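Local atomic coordinates of nuclease NucT (Helicobacter pylori, PDB entry 6EHI), a protein that belongs to the PLD-like nucleases, with a fold in which helices pack against a mixed beta-sheet. Residues Ile38-Ile50 with Ser68-Leu80. The protein carries 1 engineered substitution. Sequence-based numbering, arbitrary orientation.
Sequences IYSFTHRDIARAI and SNHNNKQSTIGYL
Thr76 is the bump of this contact, and the hollow it enters is formed by the Phe41 ring and Ala47 at the start of helix 44-54. Its CG2 hangs over one ring face, 4.0 Å from the Phe41 centroid and 21° off the normal, a CH-pi contact, and also abuts Ala47 CB at 3.7 Å. Set between the backbone N and the carbonyl carbon (chi1 56°), Thr76 OG1 lies over the same face near the rim, where it bonds Tyr64 OH; whether it also serves Phe41 O is unsettled. The backbone bonds at the same place: Thr76 N donates to Phe41 O at 3.1 Å, nearly straight at 163°. Leu80 CD1 fills the next gap, meeting Phe41 CE2 at 4.0 Å, and Ile50 CD1 lies close to CE2, touching the same methyl. Tyr79 lies outside this core, its ring edge against Ala47 CB and its OH beside Arg48 CG, while the Arg48 guanidinium, salt-bridged to Asp45, stands steeply to the ring.

At the other end the fit is polar. Asn69 ND2 gives one bond to Tyr39 O at 2.9 Å, in its own amide plane, and another to Asp65 O; Asn69 OD1 accepts from Ser75 OG and from a water that in turn accepts from Phe41 N. Ser75 OG passes the chain on by capping Ile77 N. One residue before Asn69, Ser68 CB rests on a face of the Tyr39 ring.

The contact thus joins the two connections that follow the parallel neighbours 33-38 and 59-65 in the sheet, as one beta-alpha-beta unit leads on to helix 77-80. Its chemistry is divided: apolar groups fill the side toward helix 44-54, whereas Asn69, donating through ND2 and accepting through OD1, is held in one flip and pins the loops.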
loop_
_atom_site.group_PDB
_atom_site.type_symbol
_atom_site.label_atom_id
_atom_site.label_comp_id
_atom_site.label_asym_id
_atom_site.label_seq_id
_atom_site.Cartn_x
_atom_site.Cartn_y
_atom_site.Cartn_z
ATOM N N ILE A 38 4.674 -4.789 -8.640
ATOM C CA ILE A 38 5.103 -3.481 -8.164
ATOM C C ILE A 38 4.720 -2.401 -9.094
ATOM O O ILE A 38 4.994 -2.479 -10.270
ATOM C CB ILE A 38 6.619 -3.526 -7.905
ATOM C CG1 ILE A 38 7.136 -2.265 -7.189
ATOM C CG2 ILE A 38 7.416 -3.950 -9.132
ATOM C CD1 ILE A 38 6.576 -2.087 -5.803
ATOM N N TYR A 39 4.139 -1.314 -8.543
ATOM C CA TYR A 39 3.767 -0.135 -9.291
ATOM C C TYR A 39 4.996 0.586 -9.819
ATOM O O TYR A 39 5.172 0.717 -11.054
ATOM C CB TYR A 39 2.885 0.846 -8.423
ATOM C CG TYR A 39 2.601 2.105 -9.151
ATOM C CD1 TYR A 39 1.593 2.146 -10.132
ATOM C CD2 TYR A 39 3.397 3.260 -8.944
ATOM C CE1 TYR A 39 1.358 3.288 -10.850
ATOM C CE2 TYR A 39 3.179 4.392 -9.694
ATOM C CZ TYR A 39 2.157 4.357 -10.682
ATOM O OH TYR A 39 1.833 5.484 -11.432
ATOM N N SER A 40 5.877 1.074 -8.902
ATOM C CA SER A 40 7.100 1.760 -9.298
ATOM C C SER A 40 8.268 1.086 -8.585
ATOM O O SER A 40 8.189 0.841 -7.387
ATOM C CB SER A 40 7.044 3.261 -8.933
ATOM O OG SER A 40 8.329 3.867 -8.913
ATOM N N PHE A 41 9.353 0.820 -9.321
ATOM C CA PHE A 41 10.464 0.093 -8.808
ATOM C C PHE A 41 11.723 0.694 -9.471
ATOM O O PHE A 41 12.095 0.367 -10.587
ATOM C CB PHE A 41 10.279 -1.394 -9.091
ATOM C CG PHE A 41 11.387 -2.290 -8.677
ATOM C CD1 PHE A 41 12.501 -1.851 -7.913
ATOM C CD2 PHE A 41 11.403 -3.586 -9.141
ATOM C CE1 PHE A 41 13.536 -2.707 -7.577
ATOM C CE2 PHE A 41 12.442 -4.480 -8.846
ATOM C CZ PHE A 41 13.495 -4.065 -7.982
ATOM N N THR A 42 12.356 1.576 -8.727
ATOM C CA THR A 42 13.530 2.303 -9.173
ATOM C C THR A 42 14.754 2.076 -8.267
ATOM O O THR A 42 15.848 2.439 -8.630
ATOM C CB THR A 42 13.228 3.810 -9.276
ATOM O OG1 THR A 42 12.905 4.275 -7.958
ATOM C CG2 THR A 42 12.089 4.158 -10.279
ATOM N N HIS A 43 14.566 1.468 -7.113
ATOM C CA HIS A 43 15.577 1.278 -6.098
ATOM C C HIS A 43 16.578 0.233 -6.536
ATOM O O HIS A 43 16.333 -1.013 -6.458
ATOM C CB HIS A 43 14.869 0.877 -4.792
ATOM C CG HIS A 43 15.719 1.083 -3.595
ATOM N ND1 HIS A 43 17.033 0.675 -3.526
ATOM C CD2 HIS A 43 15.475 1.759 -2.455
ATOM C CE1 HIS A 43 17.532 1.030 -2.342
ATOM N NE2 HIS A 43 16.593 1.649 -1.660
ATOM N N ARG A 44 17.764 0.711 -6.920
ATOM C CA ARG A 44 18.821 -0.168 -7.444
ATOM C C ARG A 44 19.380 -1.231 -6.499
ATOM O O ARG A 44 19.859 -2.281 -6.955
ATOM C CB ARG A 44 19.970 0.693 -8.049
ATOM C CG ARG A 44 19.534 1.317 -9.381
ATOM C CD ARG A 44 20.553 2.252 -10.042
ATOM N NE ARG A 44 21.639 1.540 -10.746
ATOM C CZ ARG A 44 22.944 1.463 -10.380
ATOM N NH1 ARG A 44 23.454 2.011 -9.248
ATOM N NH2 ARG A 44 23.776 0.773 -11.168
ATOM N N ASP A 45 19.376 -0.961 -5.207
ATOM C CA ASP A 45 19.831 -1.971 -4.268
ATOM C C ASP A 45 18.859 -3.126 -4.197
ATOM O O ASP A 45 19.299 -4.280 -4.122
ATOM C CB ASP A 45 20.140 -1.440 -2.858
ATOM C CG ASP A 45 21.299 -0.378 -2.837
ATOM O OD1 ASP A 45 22.170 -0.390 -3.731
ATOM O OD2 ASP A 45 21.290 0.451 -1.925
ATOM N N ILE A 46 17.549 -2.859 -4.291
ATOM C CA ILE A 46 16.612 -3.980 -4.283
ATOM C C ILE A 46 16.764 -4.802 -5.593
ATOM O O ILE A 46 16.591 -6.005 -5.548
ATOM C CB ILE A 46 15.143 -3.488 -4.157
ATOM C CG1 ILE A 46 14.935 -2.738 -2.827
ATOM C CG2 ILE A 46 14.192 -4.668 -4.129
ATOM C CD1 ILE A 46 13.651 -1.984 -2.657
ATOM N N ALA A 47 16.960 -4.138 -6.709
ATOM C CA ALA A 47 17.189 -4.831 -7.977
ATOM C C ALA A 47 18.446 -5.728 -7.868
ATOM O O ALA A 47 18.462 -6.843 -8.362
ATOM C CB ALA A 47 17.313 -3.883 -9.143
ATOM N N ARG A 48 19.495 -5.206 -7.255
ATOM C CA ARG A 48 20.737 -6.022 -7.123
ATOM C C ARG A 48 20.437 -7.225 -6.280
ATOM O O ARG A 48 20.935 -8.268 -6.555
ATOM C CB ARG A 48 21.920 -5.173 -6.618
ATOM C CG ARG A 48 22.524 -4.390 -7.748
ATOM C CD ARG A 48 23.895 -3.815 -7.394
ATOM N NE ARG A 48 23.690 -2.572 -6.649
ATOM C CZ ARG A 48 23.469 -1.389 -7.226
ATOM N NH1 ARG A 48 23.398 -1.294 -8.559
ATOM N NH2 ARG A 48 23.241 -0.315 -6.465
ATOM N N ALA A 49 19.559 -7.107 -5.296
ATOM C CA ALA A 49 19.191 -8.215 -4.435
ATOM C C ALA A 49 18.438 -9.285 -5.203
ATOM O O ALA A 49 18.689 -10.508 -5.025
ATOM C CB ALA A 49 18.360 -7.733 -3.234
ATOM N N ILE A 50 17.561 -8.860 -6.117
ATOM C CA ILE A 50 16.916 -9.765 -7.070
ATOM C C ILE A 50 17.914 -10.499 -7.976
ATOM O O ILE A 50 17.880 -11.745 -8.035
ATOM C CB ILE A 50 15.820 -9.059 -7.874
ATOM C CG1 ILE A 50 14.657 -8.654 -6.983
ATOM C CG2 ILE A 50 15.330 -9.924 -8.984
ATOM C CD1 ILE A 50 13.747 -7.606 -7.632
ATOM N N SER A 68 3.800 3.200 -15.951
ATOM C CA SER A 68 4.930 3.676 -15.191
ATOM C C SER A 68 6.233 3.095 -15.704
ATOM O O SER A 68 7.322 3.620 -15.398
ATOM C CB SER A 68 4.679 3.393 -13.695
ATOM O OG SER A 68 5.770 3.774 -12.918
ATOM N N ASN A 69 6.167 1.980 -16.464
ATOM C CA ASN A 69 7.383 1.171 -16.677
ATOM C C ASN A 69 7.702 0.841 -18.120
ATOM O O ASN A 69 8.833 0.355 -18.392
ATOM C CB ASN A 69 7.327 -0.137 -15.819
ATOM C CG ASN A 69 7.434 0.176 -14.336
ATOM O OD1 ASN A 69 8.533 0.485 -13.830
ATOM N ND2 ASN A 69 6.285 0.139 -13.635
ATOM N N HIS A 70 6.727 1.076 -18.990
ATOM C CA HIS A 70 6.887 0.568 -20.391
ATOM C C HIS A 70 7.979 1.343 -21.112
ATOM O O HIS A 70 8.683 0.800 -21.986
ATOM C CB HIS A 70 5.559 0.586 -21.129
ATOM C CG HIS A 70 5.178 1.899 -21.711
ATOM N ND1 HIS A 70 4.481 2.866 -20.993
ATOM C CD2 HIS A 70 5.312 2.383 -22.971
ATOM C CE1 HIS A 70 4.288 3.926 -21.769
ATOM N NE2 HIS A 70 4.772 3.654 -22.972
ATOM N N ASN A 71 8.173 2.583 -20.709
ATOM C CA ASN A 71 9.217 3.450 -21.297
ATOM C C ASN A 71 9.823 4.436 -20.282
ATOM O O ASN A 71 9.516 5.634 -20.261
ATOM C CB ASN A 71 8.636 4.143 -22.564
ATOM C CG ASN A 71 9.712 4.834 -23.393
ATOM O OD1 ASN A 71 10.681 4.189 -23.835
ATOM N ND2 ASN A 71 9.568 6.144 -23.587
ATOM N N ASN A 72 10.598 3.904 -19.351
ATOM C CA ASN A 72 11.046 4.688 -18.209
ATOM C C ASN A 72 12.428 4.226 -17.895
ATOM O O ASN A 72 12.605 3.111 -17.395
ATOM C CB ASN A 72 10.073 4.518 -17.022
ATOM C CG ASN A 72 10.530 5.220 -15.768
ATOM O OD1 ASN A 72 11.563 5.918 -15.731
ATOM N ND2 ASN A 72 9.747 5.050 -14.705
ATOM N N LYS A 73 13.437 5.068 -18.214
ATOM C CA LYS A 73 14.838 4.675 -18.026
ATOM C C LYS A 73 15.205 4.565 -16.551
ATOM O O LYS A 73 16.224 3.994 -16.244
ATOM C CB LYS A 73 15.778 5.705 -18.660
ATOM C CG LYS A 73 15.714 5.801 -20.172
ATOM C CD LYS A 73 16.813 6.704 -20.727
ATOM C CE LYS A 73 16.634 8.162 -20.301
ATOM N NZ LYS A 73 17.550 9.053 -21.046
ATOM N N GLN A 74 14.402 5.142 -15.643
ATOM C CA GLN A 74 14.722 5.051 -14.211
ATOM C C GLN A 74 14.133 3.761 -13.664
ATOM O O GLN A 74 14.509 3.366 -12.540
ATOM C CB GLN A 74 14.140 6.209 -13.398
ATOM C CG GLN A 74 15.069 7.425 -13.296
ATOM C CD GLN A 74 15.196 8.086 -14.616
ATOM O OE1 GLN A 74 14.238 8.705 -15.085
ATOM N NE2 GLN A 74 16.374 7.956 -15.249
ATOM N N SER A 75 13.257 3.120 -14.429
ATOM C CA SER A 75 12.696 1.794 -13.995
ATOM C C SER A 75 13.723 0.733 -14.088
ATOM O O SER A 75 14.579 0.756 -14.957
ATOM C CB SER A 75 11.489 1.402 -14.793
ATOM O OG SER A 75 11.078 0.030 -14.512
ATOM N N THR A 76 13.669 -0.204 -13.145
ATOM C CA THR A 76 14.542 -1.382 -13.126
ATOM C C THR A 76 14.186 -2.449 -14.194
ATOM O O THR A 76 14.945 -3.412 -14.356
ATOM C CB THR A 76 14.566 -2.076 -11.770
ATOM O OG1 THR A 76 13.218 -2.417 -11.390
ATOM C CG2 THR A 76 15.149 -1.221 -10.651
ATOM N N ILE A 77 13.040 -2.319 -14.865
ATOM C CA ILE A 77 12.595 -3.369 -15.789
ATOM C C ILE A 77 13.659 -3.705 -16.845
ATOM O O ILE A 77 13.923 -4.866 -17.066
ATOM C CB ILE A 77 11.167 -3.115 -16.379
ATOM C CG1 ILE A 77 10.655 -4.354 -17.069
ATOM C CG2 ILE A 77 11.064 -1.848 -17.246
ATOM C CD1 ILE A 77 9.176 -4.302 -17.345
ATOM N N GLY A 78 14.259 -2.658 -17.431
ATOM C CA GLY A 78 15.319 -2.853 -18.413
ATOM C C GLY A 78 16.553 -3.531 -17.866
ATOM O O GLY A 78 17.107 -4.381 -18.498
ATOM N N TYR A 79 16.910 -3.203 -16.645
ATOM C CA TYR A 79 18.083 -3.735 -15.935
ATOM C C TYR A 79 17.845 -5.215 -15.627
ATOM O O TYR A 79 18.757 -5.984 -15.679
ATOM C CB TYR A 79 18.355 -2.808 -14.704
ATOM C CG TYR A 79 19.485 -3.145 -13.740
ATOM C CD1 TYR A 79 20.835 -3.076 -14.132
ATOM C CD2 TYR A 79 19.213 -3.460 -12.400
ATOM C CE1 TYR A 79 21.871 -3.373 -13.240
ATOM C CE2 TYR A 79 20.245 -3.745 -11.505
ATOM C CZ TYR A 79 21.564 -3.696 -11.928
ATOM O OH TYR A 79 22.554 -3.978 -11.025
ATOM N N LEU A 80 16.578 -5.642 -15.404
ATOM C CA LEU A 80 16.302 -6.993 -15.014
ATOM C C LEU A 80 15.741 -7.875 -16.112
ATOM O O LEU A 80 15.738 -9.115 -15.998
ATOM C CB LEU A 80 15.327 -6.972 -13.809
ATOM C CG LEU A 80 15.868 -6.388 -12.518
ATOM C CD1 LEU A 80 14.750 -6.342 -11.522
ATOM C CD2 LEU A 80 16.920 -7.354 -12.004
HETATM O O HOH W 1 8.494 4.931 -11.433
HETATM O O HOH W 2 9.506 2.126 -11.878
HETATM O O HOH W 3 16.609 3.827 -11.146
#